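Local coordinates for Sts-2 protein (Mus musculus, PDB 3D4I), which shows an acid-dependent phosphatase activity in the histidine phosphatase domain present here and, as the full-length protein, probably interferes with CBL-mediated down-regulation of receptor tyrosine kinases, at residues 17-22 with 66-71; 53-58 with 143-148; 89-94 with 118-123; 93-98 with 124-129; 100-105 with 149-154. One frame throughout, in Å; residues are numbered along the deposited sequence.

In the fold
The chain is the histidine phosphatase domain, an alpha/beta fold round a mixed sheet. Contact 3 pairs two neighbouring parallel strands of that sheet. Contact 4 continues from the same strand into the loops that follow, about 11 Å from contact 3 between centres. Contact 5 sets helix 98-111, the crossover between those strands, against the loop 149-154, about 9 Å from contact 3 between centres. Contact 1 holds His17, the probable nucleophile, and joins contact 5 through Gly18 N to Thr103 OG1 and Leu67 N to Gln102 OE1. Contact 4 reaches His202 through Ser95, consistent with a place beside the active site. Contact 2 is at the surface, about 12 Å from contact 5 between centres.

Contact 1: residues 17-22 with 66-71; sequences HGERVD and PLSSCG
Glu19 turns its CG away from its backbone N (chi1 -177°) and runs on extended, which carries OE1 to Ser68. The hydroxyl of Ser68 is swung between its own N and carbonyl carbon (chi1 64°). Ser68 OG then gives its proton to Glu19 OE1 over 2.6 Å, on the anti lone pair of the carboxylate. The same OG accepts from Gly71 N at 2.9 Å and so caps helix 69-85. The backbones join as well. Ser68 N donates to Glu19 O at 3.0 Å, and Val21 N donates to Pro66 O at 3.1 Å in a nearly straight bond. Val21 closes one end of the contact. In one of its two conformers, CG2 packs on the Pro66 ring. At the other end, His17 ND1 donates to Gly18 O, in the plane of the imidazole. His17 and Gly18 belong to the RHG signature of histidine phosphatases, whose histidine is the nucleophile in this family. Glu19 OE1 also accepts from Asn46 ND2, and OE2 from Gly261 N of the second subunit. Three hydrogen bonds thus hold the buried carboxylate at both oxygens and tie the signature loop to a helix start and to the dimer partner.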
# COMPACT_ATOMS: atom_id res chain seq x y z
N HIS A 17 5.63 12.56 4.45
CA HIS A 17 5.37 11.33 5.16
C HIS A 17 4.25 10.53 4.46
O HIS A 17 3.45 11.08 3.70
CB HIS A 17 4.98 11.64 6.62
CG HIS A 17 3.78 12.54 6.76
ND1 HIS A 17 2.49 12.10 6.54
CD2 HIS A 17 3.68 13.85 7.09
CE1 HIS A 17 1.65 13.11 6.74
NE2 HIS A 17 2.35 14.18 7.07
N GLY A 18 4.19 9.24 4.75
CA GLY A 18 3.10 8.38 4.27
C GLY A 18 1.76 8.65 4.92
O GLY A 18 1.62 9.51 5.82
N GLU A 19 0.76 7.90 4.46
CA GLU A 19 -0.60 8.09 4.94
C GLU A 19 -0.64 7.95 6.48
O GLU A 19 -0.08 7.01 7.04
CB GLU A 19 -1.52 7.05 4.29
CG GLU A 19 -2.99 7.23 4.68
CD GLU A 19 -3.84 6.10 4.14
OE1 GLU A 19 -3.77 5.01 4.74
OE2 GLU A 19 -4.61 6.31 3.18
N ARG A 20 -1.28 8.91 7.13
CA ARG A 20 -1.45 8.87 8.58
C ARG A 20 -2.82 8.27 8.97
O ARG A 20 -3.82 8.44 8.25
CB ARG A 20 -1.22 10.27 9.19
CG ARG A 20 -1.96 11.39 8.53
CD ARG A 20 -1.47 12.78 8.96
NE ARG A 20 -1.91 13.12 10.30
CZ ARG A 20 -1.78 14.33 10.84
NH1 ARG A 20 -1.23 15.33 10.13
NH2 ARG A 20 -2.23 14.54 12.08
N VAL A 21 -2.84 7.49 10.05
CA VAL A 21 -4.05 6.73 10.41
C VAL A 21 -5.24 7.65 10.55
O VAL A 21 -6.35 7.28 10.14
CB VAL A 21 -3.94 5.89 11.72
CG1 VAL A 21 -3.18 4.61 11.45
CG2 VAL A 21 -3.34 6.69 12.85
N ASP A 22 -5.03 8.84 11.10
CA ASP A 22 -6.16 9.76 11.30
C ASP A 22 -6.70 10.40 10.02
O ASP A 22 -7.79 10.95 10.05
CB ASP A 22 -5.87 10.83 12.36
CG ASP A 22 -4.68 11.72 12.00
OD1 ASP A 22 -3.74 11.24 11.34
OD2 ASP A 22 -4.68 12.89 12.41
N PRO A 66 0.45 7.61 14.17
CA PRO A 66 1.35 6.80 13.38
C PRO A 66 0.94 6.70 11.92
O PRO A 66 -0.16 7.11 11.54
CB PRO A 66 1.22 5.42 14.04
CG PRO A 66 -0.20 5.37 14.49
CD PRO A 66 -0.45 6.77 15.00
N LEU A 67 1.83 6.15 11.11
CA LEU A 67 1.47 5.81 9.75
C LEU A 67 0.43 4.70 9.80
O LEU A 67 0.49 3.85 10.66
CB LEU A 67 2.70 5.26 9.02
CG LEU A 67 3.80 6.27 8.70
CD1 LEU A 67 4.95 5.54 7.99
CD2 LEU A 67 3.24 7.36 7.86
N SER A 68 -0.50 4.71 8.86
CA SER A 68 -1.38 3.55 8.63
C SER A 68 -0.58 2.45 7.98
O SER A 68 0.57 2.66 7.55
CB SER A 68 -2.51 3.96 7.70
OG SER A 68 -1.97 4.31 6.42
N SER A 69 -1.17 1.25 7.89
CA SER A 69 -0.55 0.16 7.14
C SER A 69 -0.23 0.58 5.69
O SER A 69 0.82 0.24 5.14
CB SER A 69 -1.49 -1.05 7.14
OG SER A 69 -1.67 -1.49 8.49
N CYS A 70 -1.14 1.33 5.08
CA CYS A 70 -0.94 1.82 3.71
C CYS A 70 0.22 2.85 3.66
O CYS A 70 1.03 2.82 2.74
CB CYS A 70 -2.23 2.44 3.18
SG CYS A 70 -2.14 2.95 1.45
N GLY A 71 0.31 3.73 4.66
CA GLY A 71 1.46 4.67 4.74
C GLY A 71 2.80 3.96 4.81
O GLY A 71 3.80 4.38 4.21

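Contact 2: residues 53-58 with 143-148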
# COMPACT_ATOMS: atom_id res chain seq x y z
N ARG A 53 6.33 1.88 22.18
CA ARG A 53 6.33 2.13 23.63
C ARG A 53 6.50 3.62 23.85
O ARG A 53 7.40 4.24 23.28
CB ARG A 53 7.43 1.35 24.35
CG ARG A 53 6.99 0.00 24.92
CD ARG A 53 6.43 0.16 26.35
NE ARG A 53 5.84 -1.08 26.86
CZ ARG A 53 4.61 -1.51 26.55
NH1 ARG A 53 3.85 -0.82 25.71
NH2 ARG A 53 4.15 -2.64 27.07
N ARG A 54 5.63 4.19 24.67
CA ARG A 54 5.54 5.64 24.78
C ARG A 54 5.47 6.06 26.24
O ARG A 54 5.14 5.25 27.13
CB ARG A 54 4.31 6.16 23.99
CG ARG A 54 4.30 7.67 23.72
CD ARG A 54 3.63 8.03 22.36
NE ARG A 54 3.73 9.46 22.08
CZ ARG A 54 3.59 10.04 20.87
NH1 ARG A 54 3.37 9.32 19.78
NH2 ARG A 54 3.71 11.35 20.77
N SER A 55 5.82 7.31 26.50
CA SER A 55 5.57 7.93 27.79
C SER A 55 4.08 8.26 27.88
O SER A 55 3.44 8.57 26.86
CB SER A 55 6.41 9.20 27.97
OG SER A 55 6.59 9.89 26.74
N ASN A 56 3.55 8.15 29.10
CA ASN A 56 2.14 8.43 29.40
C ASN A 56 1.15 7.50 28.69
O ASN A 56 -0.02 7.85 28.48
CB ASN A 56 1.77 9.92 29.17
CG ASN A 56 2.95 10.89 29.43
OD1 ASN A 56 3.04 11.95 28.79
ND2 ASN A 56 3.84 10.54 30.36
N GLY A 57 1.62 6.31 28.32
CA GLY A 57 0.78 5.30 27.66
C GLY A 57 0.28 5.70 26.28
O GLY A 57 0.86 6.55 25.60
N ILE A 58 -0.83 5.08 25.88
CA ILE A 58 -1.48 5.25 24.57
C ILE A 58 -1.99 6.68 24.29
O ILE A 58 -2.11 7.08 23.13
CB ILE A 58 -2.66 4.22 24.43
CG1 ILE A 58 -3.00 3.92 22.98
CG2 ILE A 58 -3.89 4.67 25.25
CD1 ILE A 58 -4.04 2.81 22.82
N LEU A 143 14.11 10.98 21.90
CA LEU A 143 15.10 10.18 21.16
C LEU A 143 15.35 8.81 21.79
O LEU A 143 15.57 7.81 21.07
CB LEU A 143 16.41 10.97 21.00
CG LEU A 143 16.27 12.35 20.35
CD1 LEU A 143 17.61 13.07 20.25
CD2 LEU A 143 15.62 12.28 18.98
N GLU A 144 15.30 8.75 23.12
CA GLU A 144 15.46 7.50 23.85
C GLU A 144 14.31 6.54 23.58
O GLU A 144 14.53 5.36 23.31
CB GLU A 144 15.64 7.76 25.37
CG GLU A 144 16.96 8.46 25.70
CD GLU A 144 17.47 8.14 27.11
OE1 GLU A 144 16.64 7.96 28.05
OE2 GLU A 144 18.72 8.08 27.27
N GLU A 145 13.09 7.08 23.61
CA GLU A 145 11.88 6.33 23.27
C GLU A 145 11.91 5.81 21.83
O GLU A 145 11.50 4.68 21.57
CB GLU A 145 10.63 7.18 23.52
CG GLU A 145 10.24 7.23 25.00
CD GLU A 145 9.24 8.33 25.35
OE1 GLU A 145 8.86 9.15 24.48
OE2 GLU A 145 8.85 8.37 26.53
N LEU A 146 12.39 6.64 20.91
CA LEU A 146 12.59 6.19 19.53
C LEU A 146 13.64 5.08 19.42
O LEU A 146 13.40 4.10 18.71
CB LEU A 146 12.93 7.38 18.61
CG LEU A 146 11.78 8.37 18.37
CD1 LEU A 146 12.30 9.66 17.75
CD2 LEU A 146 10.67 7.77 17.51
N LYS A 147 14.78 5.20 20.10
CA LYS A 147 15.77 4.10 20.07
C LYS A 147 15.25 2.81 20.73
O LYS A 147 15.52 1.71 20.23
CB LYS A 147 17.16 4.50 20.60
CG LYS A 147 18.22 4.53 19.47
CD LYS A 147 19.66 4.72 19.96
CE LYS A 147 20.58 5.22 18.81
NZ LYS A 147 22.03 5.39 19.24
N GLU A 148 14.48 2.95 21.81
CA GLU A 148 13.74 1.84 22.41
C GLU A 148 12.94 1.15 21.32
O GLU A 148 12.96 -0.08 21.19
CB GLU A 148 12.77 2.35 23.48
CG GLU A 148 13.35 2.69 24.85
CD GLU A 148 12.33 3.35 25.79
OE1 GLU A 148 11.11 3.00 25.73
OE2 GLU A 148 12.74 4.22 26.60
O HOH W 1 7.64 11.35 24.81
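Ser55 and Glu145 meet hydroxyl to carboxylate across the gap between a loop and a helix. Ser55 OG donates to Glu145 OE2 at 2.7 Å. It comes in on the syn side of OE2, 16° out of the carboxylate plane. A water bridges the same pair. It donates to Ser55 OG at 2.6 Å and to Glu145 OE1 at 2.5 Å, so both oxygens of the carboxylate are tied to one serine, one directly and one through water. Glu145 is extended beyond CG and reaches out from the helix towards the loop. Its OE1 also accepts from Thr142 N, just before the helix, which helps to fix the rotation of the carboxylate. Beside this pair the packing is thin. Arg53 CB lies 4.3 Å from Glu148 OE1, but the guanidinium of Arg53 leads away and makes no ion pair with Glu148. Arg53 O is covered here without a polar partner in the model. Arg54 starts away from the helix; its guanidinium forms a salt bridge with Asp64 and a cation-pi contact with Phe61. Ser55 itself lies in a type II beta turn that runs from Arg54 to Gly57. This surface contact ties that turn to helix 143-148, and helix 98-111 lies behind both: Arg54 packs on its Leu98, and Leu146 on its Val101.

Contact 3: residues 89-94 with 118-123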
# COMPACT_ATOMS: atom_id res chain seq x y z
N VAL A 89 22.45 7.84 -1.20
CA VAL A 89 21.86 8.57 -0.09
C VAL A 89 22.89 8.61 1.04
O VAL A 89 23.37 7.56 1.47
CB VAL A 89 20.55 7.89 0.42
CG1 VAL A 89 20.02 8.58 1.67
CG2 VAL A 89 19.51 7.84 -0.68
N THR A 90 23.19 9.81 1.54
CA THR A 90 24.26 10.03 2.52
C THR A 90 23.80 10.55 3.88
O THR A 90 24.57 10.56 4.84
CB THR A 90 25.32 11.02 1.97
OG1 THR A 90 24.69 12.27 1.66
CG2 THR A 90 25.93 10.46 0.70
N ALA A 91 22.57 11.03 3.96
CA ALA A 91 22.08 11.58 5.20
C ALA A 91 20.56 11.66 5.17
O ALA A 91 19.96 11.75 4.10
CB ALA A 91 22.68 12.95 5.47
N VAL A 92 19.96 11.60 6.35
CA VAL A 92 18.53 11.78 6.49
C VAL A 92 18.16 12.52 7.75
O VAL A 92 18.63 12.23 8.87
CB VAL A 92 17.62 10.51 6.16
CG1 VAL A 92 18.39 9.31 5.63
CG2 VAL A 92 16.59 10.17 7.23
N PHE A 93 17.36 13.55 7.52
CA PHE A 93 16.80 14.38 8.54
C PHE A 93 15.30 14.13 8.53
O PHE A 93 14.71 13.91 7.46
CB PHE A 93 17.11 15.84 8.26
CG PHE A 93 18.58 16.16 8.26
CD1 PHE A 93 19.36 15.86 7.14
CD2 PHE A 93 19.19 16.74 9.37
CE1 PHE A 93 20.75 16.13 7.13
CE2 PHE A 93 20.57 17.03 9.36
CZ PHE A 93 21.34 16.72 8.25
N ALA A 94 14.69 14.12 9.72
CA ALA A 94 13.24 13.95 9.81
C ALA A 94 12.65 14.93 10.81
O ALA A 94 13.26 15.22 11.84
CB ALA A 94 12.89 12.51 10.23
N LYS A 118 22.12 7.21 10.63
CA LYS A 118 21.23 7.58 11.71
C LYS A 118 20.29 8.68 11.28
O LYS A 118 20.69 9.63 10.59
CB LYS A 118 22.01 8.06 12.95
CG LYS A 118 23.13 7.15 13.40
CD LYS A 118 23.59 7.52 14.81
CE LYS A 118 24.96 6.93 15.08
NZ LYS A 118 24.95 5.44 14.96
N ILE A 119 19.05 8.59 11.74
CA ILE A 119 18.05 9.60 11.46
C ILE A 119 18.32 10.79 12.34
O ILE A 119 18.36 10.67 13.57
CB ILE A 119 16.61 9.08 11.70
CG1 ILE A 119 16.28 7.92 10.74
CG2 ILE A 119 15.59 10.24 11.59
CD1 ILE A 119 15.11 7.03 11.21
N ARG A 120 18.51 11.95 11.71
CA ARG A 120 18.73 13.19 12.44
C ARG A 120 17.40 13.89 12.64
O ARG A 120 16.81 14.40 11.69
CB ARG A 120 19.70 14.08 11.68
CG ARG A 120 21.12 13.59 11.84
CD ARG A 120 21.95 13.85 10.62
NE ARG A 120 23.36 13.57 10.89
CZ ARG A 120 24.35 13.77 10.03
NH1 ARG A 120 24.09 14.25 8.83
NH2 ARG A 120 25.60 13.49 10.39
N VAL A 121 16.93 13.91 13.89
CA VAL A 121 15.64 14.52 14.16
C VAL A 121 15.81 16.03 14.28
O VAL A 121 16.56 16.53 15.13
CB VAL A 121 14.92 13.90 15.39
CG1 VAL A 121 13.57 14.60 15.65
CG2 VAL A 121 14.71 12.42 15.20
N GLU A 122 15.12 16.73 13.38
CA GLU A 122 15.22 18.18 13.28
C GLU A 122 13.86 18.83 13.48
O GLU A 122 13.07 18.91 12.55
CB GLU A 122 15.81 18.59 11.91
CG GLU A 122 15.96 20.14 11.71
CD GLU A 122 16.71 20.82 12.87
OE1 GLU A 122 17.90 20.53 13.02
OE2 GLU A 122 16.10 21.64 13.61
N PRO A 123 13.56 19.28 14.70
CA PRO A 123 12.34 20.06 14.89
C PRO A 123 12.20 21.31 14.03
O PRO A 123 11.09 21.78 13.83
CB PRO A 123 12.38 20.43 16.37
CG PRO A 123 13.14 19.32 16.98
CD PRO A 123 14.24 19.04 15.99
O HOH W 2 21.90 10.93 8.67
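Phe93 and Arg120 form the tight side of this contact, where two parallel strands pair. Arg120 CB lies 3.6 Å from Phe93 CD2. Further along, the arginine chain bends at chi2 (147°), and CD comes to rest over one ring face, offset toward the rim, in a CH-pi contact 4.0 Å from the ring centroid. The guanidinium is turned 46° from the ring and comes near Phe93 CZ and Ala91 CB. The backbone is equally close here. Arg120 N donates to Val92 O at 2.9 Å, Ala94 N to Arg120 O at 2.9 Å, and Glu122 N to Ala94 O at 2.8 Å. On the other face of the sheet, Ala94 CB meets Ile119 CG2 at 3.8 Å, and helix 98-111, which connects the strands as a beta-alpha-beta crossover, covers this face through Leu108 and Ala104. The two short strands run at 34° to each other and draw apart toward Lys118, the loose part. There a water takes over the pairing: it accepts from Val92 N at 3.1 Å and donates to Lys118 O at 2.6 Å. Lys118 is exposed, and its side chain starts away from the other strand. At the opposite end the carboxylate of Glu122 leads away from the strand pair and is held by Tyr157, Ala160, Leu161 and Gly124. The chemistry is divided. Direct backbone N-H...O hydrogen bonds hold the buried end, and water bridges the open end. The arginine lays its aliphatic carbons on the ring, and its NE has a long, weak ion pair with Asp154.

Contact 4: residues 93-98 with 124-129; sequences FASPAL and GIFEWM
Ser95, Pro96 and Ala97 pack against Ile125 and Phe126 in a buried, largely apolar contact between two loops. One loop follows strand 89-94 and the other follows strand 119-121, so the two leave the sheet side by side. Phe126 and Ile125 share the contact. In Phe126 a chi1 near 180° (-175°) swings the ring beside residues 95-97. Ala97 CB sits at the ring edge, in its plane, 3.9 Å from Phe126 CE1. Ser95 OG also comes in at the edge, 3.4 Å from Phe126 CD1. Pro96 crosses the phenylalanine at about a right angle, with Pro96 CG 3.9 Å from Phe126 CD1. Glu127 CB stands over the centre of one ring face. Ile125 fills the other end of the contact. Its CD1 reaches Ala94 C at 3.8 Å and its CG1 reaches Ser95 N at 3.7 Å, so it lies along the backbone where the strand ends. Ser95 OG has a polar partner too: it is hydrogen-bonded to His202 NE2, and Ala97 N makes a weak bond to it. Ile125 O accepts from Ser201 OG, and Arg178 binds the carbonyls of Gly124, Phe126 and Glu127. Such loops at the carboxyl ends of parallel strands are characteristic of alpha/beta folds. In histidine phosphatases they surround the catalytic pocket, and the link from Ser95 to His202 is consistent with a place beside it.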
# COMPACT_ATOMS: atom_id res chain seq x y z
N PHE A 93 17.36 13.55 7.52
CA PHE A 93 16.80 14.38 8.54
C PHE A 93 15.30 14.13 8.53
O PHE A 93 14.71 13.91 7.46
CB PHE A 93 17.11 15.84 8.26
CG PHE A 93 18.58 16.16 8.26
CD1 PHE A 93 19.36 15.86 7.14
CD2 PHE A 93 19.19 16.74 9.37
CE1 PHE A 93 20.75 16.13 7.13
CE2 PHE A 93 20.57 17.03 9.36
CZ PHE A 93 21.34 16.72 8.25
N ALA A 94 14.69 14.12 9.72
CA ALA A 94 13.24 13.95 9.81
C ALA A 94 12.65 14.93 10.81
O ALA A 94 13.26 15.22 11.84
CB ALA A 94 12.89 12.51 10.23
N SER A 95 11.46 15.41 10.51
CA SER A 95 10.60 16.05 11.49
C SER A 95 10.36 15.13 12.71
O SER A 95 10.26 13.91 12.56
CB SER A 95 9.27 16.40 10.82
OG SER A 95 8.25 16.57 11.78
N PRO A 96 10.30 15.71 13.92
CA PRO A 96 10.08 14.90 15.14
C PRO A 96 8.70 14.16 15.22
O PRO A 96 8.52 13.27 16.08
CB PRO A 96 10.22 15.93 16.27
CG PRO A 96 9.82 17.26 15.64
CD PRO A 96 10.43 17.15 14.23
N ALA A 97 7.76 14.52 14.35
CA ALA A 97 6.47 13.82 14.26
C ALA A 97 6.67 12.33 14.00
O ALA A 97 7.51 11.93 13.17
CB ALA A 97 5.57 14.45 13.21
N LEU A 98 5.91 11.49 14.70
CA LEU A 98 6.06 10.05 14.55
C LEU A 98 5.95 9.62 13.10
O LEU A 98 6.76 8.84 12.63
CB LEU A 98 4.97 9.32 15.38
CG LEU A 98 4.98 7.79 15.35
CD1 LEU A 98 6.32 7.22 15.79
CD2 LEU A 98 3.82 7.26 16.24
N GLY A 124 13.30 21.84 13.50
CA GLY A 124 13.23 22.99 12.60
C GLY A 124 12.50 22.70 11.29
O GLY A 124 12.14 23.64 10.57
N ILE A 125 12.27 21.43 10.99
CA ILE A 125 11.46 21.06 9.81
C ILE A 125 10.12 20.42 10.20
O ILE A 125 9.47 19.78 9.38
CB ILE A 125 12.24 20.15 8.77
CG1 ILE A 125 12.60 18.78 9.36
CG2 ILE A 125 13.47 20.93 8.22
CD1 ILE A 125 13.43 17.81 8.43
N PHE A 126 9.70 20.62 11.46
CA PHE A 126 8.36 20.25 11.89
C PHE A 126 7.32 21.09 11.14
O PHE A 126 7.65 22.11 10.53
CB PHE A 126 8.22 20.42 13.40
CG PHE A 126 6.89 19.94 13.94
CD1 PHE A 126 6.54 18.59 13.89
CD2 PHE A 126 6.02 20.83 14.53
CE1 PHE A 126 5.33 18.15 14.39
CE2 PHE A 126 4.80 20.41 15.05
CZ PHE A 126 4.46 19.05 14.99
N GLU A 127 6.06 20.65 11.19
CA GLU A 127 4.95 21.38 10.60
C GLU A 127 4.83 22.79 11.18
O GLU A 127 5.24 23.04 12.32
CB GLU A 127 3.65 20.57 10.85
CG GLU A 127 2.36 21.15 10.26
CD GLU A 127 2.39 21.17 8.75
OE1 GLU A 127 2.90 22.15 8.20
OE2 GLU A 127 1.90 20.20 8.12
N TRP A 128 4.29 23.73 10.40
CA TRP A 128 3.92 25.05 10.92
C TRP A 128 2.99 24.87 12.12
O TRP A 128 1.98 24.17 12.00
CB TRP A 128 3.22 25.86 9.82
CG TRP A 128 2.82 27.30 10.17
CD1 TRP A 128 3.29 28.07 11.19
CD2 TRP A 128 1.93 28.14 9.42
NE1 TRP A 128 2.72 29.33 11.14
CE2 TRP A 128 1.89 29.39 10.06
CE3 TRP A 128 1.15 27.93 8.26
CZ2 TRP A 128 1.07 30.44 9.60
CZ3 TRP A 128 0.35 29.00 7.80
CH2 TRP A 128 0.32 30.22 8.47
N MET A 129 3.31 25.51 13.25
CA MET A 129 2.58 25.29 14.52
C MET A 129 1.12 25.71 14.46
O MET A 129 0.29 25.20 15.21
CB MET A 129 3.27 26.01 15.70
CG MET A 129 4.68 25.49 16.00
SD MET A 129 4.63 23.83 16.70
CE MET A 129 3.92 24.22 18.32

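Contact 5: residues 100-105 with 149-154; sequences CVQTAK and ANFNVD
Lys105 of helix 98-111 lies against Asn150 and Phe151, where a Schellman motif ends helix 143-148. In that motif Asn150, at positive phi, is the C-prime residue, with Phe151 N bonded to Leu146 O and Asn150 N to Lys147 O. The lysine leaves its helix with CG anti to the backbone N (chi1 175°) and stays extended to its tip. CB starts the contact 3.8 Å from Phe151 CD1. CD comes closer, 3.5 Å from Phe151 CE1. Lys105 CE then passes 3.3 Å from Asn150 O. NZ ends over the ring face, 4.5 Å from the Phe151 centroid and 10° off the ring normal, a cation-pi contact. Lys105 NZ also lies 3.6 Å from Ala149 O, so the ammonium sits near a carbonyl of the helix end, which probably suits its charge. Phe151 lies against helix 98-111. Val101 CG1 reaches Phe151 CD1 at 3.5 Å, and Leu146 of helix 143-148 also packs on the ring. Gln102 hydrogen-bonds Leu67 N through OE1, while its aliphatic part turns to the ring: Gln102 CG lies at the edge, near the ring plane, 3.7 Å from Phe151 CZ.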
# COMPACT_ATOMS: atom_id res chain seq x y z
N CYS A 100 6.64 11.09 10.42
CA CYS A 100 7.84 11.44 9.67
C CYS A 100 9.02 10.56 10.02
O CYS A 100 9.68 10.04 9.14
CB CYS A 100 8.22 12.92 9.85
SG CYS A 100 6.94 14.05 9.32
N VAL A 101 9.29 10.38 11.32
CA VAL A 101 10.35 9.43 11.72
C VAL A 101 10.08 7.99 11.20
O VAL A 101 11.01 7.28 10.77
CB VAL A 101 10.66 9.45 13.27
CG1 VAL A 101 11.78 8.51 13.61
CG2 VAL A 101 11.06 10.85 13.74
N GLN A 102 8.81 7.56 11.20
CA GLN A 102 8.47 6.22 10.67
C GLN A 102 8.73 6.11 9.16
O GLN A 102 9.28 5.11 8.67
CB GLN A 102 7.02 5.85 10.99
CG GLN A 102 6.79 5.48 12.48
CD GLN A 102 5.33 5.24 12.78
OE1 GLN A 102 4.43 5.95 12.30
NE2 GLN A 102 5.07 4.23 13.63
N THR A 103 8.30 7.12 8.44
CA THR A 103 8.52 7.19 6.98
C THR A 103 10.03 7.09 6.73
O THR A 103 10.47 6.31 5.87
CB THR A 103 7.92 8.47 6.36
OG1 THR A 103 6.52 8.56 6.62
CG2 THR A 103 8.12 8.50 4.81
N ALA A 104 10.83 7.86 7.48
CA ALA A 104 12.28 7.82 7.33
C ALA A 104 12.84 6.42 7.56
O ALA A 104 13.64 5.94 6.76
CB ALA A 104 12.97 8.84 8.28
N LYS A 105 12.43 5.77 8.65
CA LYS A 105 12.90 4.41 8.97
C LYS A 105 12.57 3.43 7.84
O LYS A 105 13.42 2.67 7.41
CB LYS A 105 12.29 3.93 10.30
CG LYS A 105 12.60 2.45 10.69
CD LYS A 105 11.77 2.02 11.94
CE LYS A 105 12.18 0.68 12.53
NZ LYS A 105 11.21 0.32 13.62
N ALA A 149 12.26 1.96 20.50
CA ALA A 149 11.35 1.47 19.47
C ALA A 149 12.07 1.09 18.17
O ALA A 149 11.42 0.91 17.13
CB ALA A 149 10.26 2.50 19.22
N ASN A 150 13.39 0.98 18.24
CA ASN A 150 14.22 0.50 17.13
C ASN A 150 14.33 1.52 15.98
O ASN A 150 14.45 1.14 14.82
CB ASN A 150 13.74 -0.89 16.64
CG ASN A 150 14.69 -1.53 15.64
OD1 ASN A 150 15.92 -1.45 15.77
ND2 ASN A 150 14.12 -2.16 14.61
N PHE A 151 14.27 2.80 16.32
CA PHE A 151 14.60 3.87 15.37
C PHE A 151 16.05 4.23 15.59
O PHE A 151 16.43 4.59 16.70
CB PHE A 151 13.71 5.09 15.59
CG PHE A 151 12.27 4.87 15.24
CD1 PHE A 151 11.83 5.04 13.94
CD2 PHE A 151 11.37 4.47 16.21
CE1 PHE A 151 10.50 4.83 13.62
CE2 PHE A 151 10.04 4.25 15.89
CZ PHE A 151 9.60 4.43 14.59
N ASN A 152 16.86 4.11 14.54
CA ASN A 152 18.28 4.42 14.65
C ASN A 152 18.51 5.93 14.58
O ASN A 152 19.10 6.43 13.63
CB ASN A 152 19.09 3.68 13.57
CG ASN A 152 20.60 3.81 13.78
OD1 ASN A 152 21.06 4.16 14.86
ND2 ASN A 152 21.38 3.51 12.73
N VAL A 153 18.01 6.63 15.59
CA VAL A 153 18.11 8.09 15.69
C VAL A 153 19.51 8.56 16.12
O VAL A 153 20.26 7.81 16.74
CB VAL A 153 17.03 8.64 16.66
CG1 VAL A 153 17.47 9.95 17.29
CG2 VAL A 153 15.68 8.79 15.94
N ASP A 154 19.87 9.79 15.75
CA ASP A 154 21.17 10.35 16.08
C ASP A 154 21.14 11.10 17.43
O ASP A 154 20.64 12.22 17.54
CB ASP A 154 21.68 11.27 14.96
CG ASP A 154 23.16 11.62 15.10
OD1 ASP A 154 23.72 11.46 16.22
OD2 ASP A 154 23.77 12.06 14.10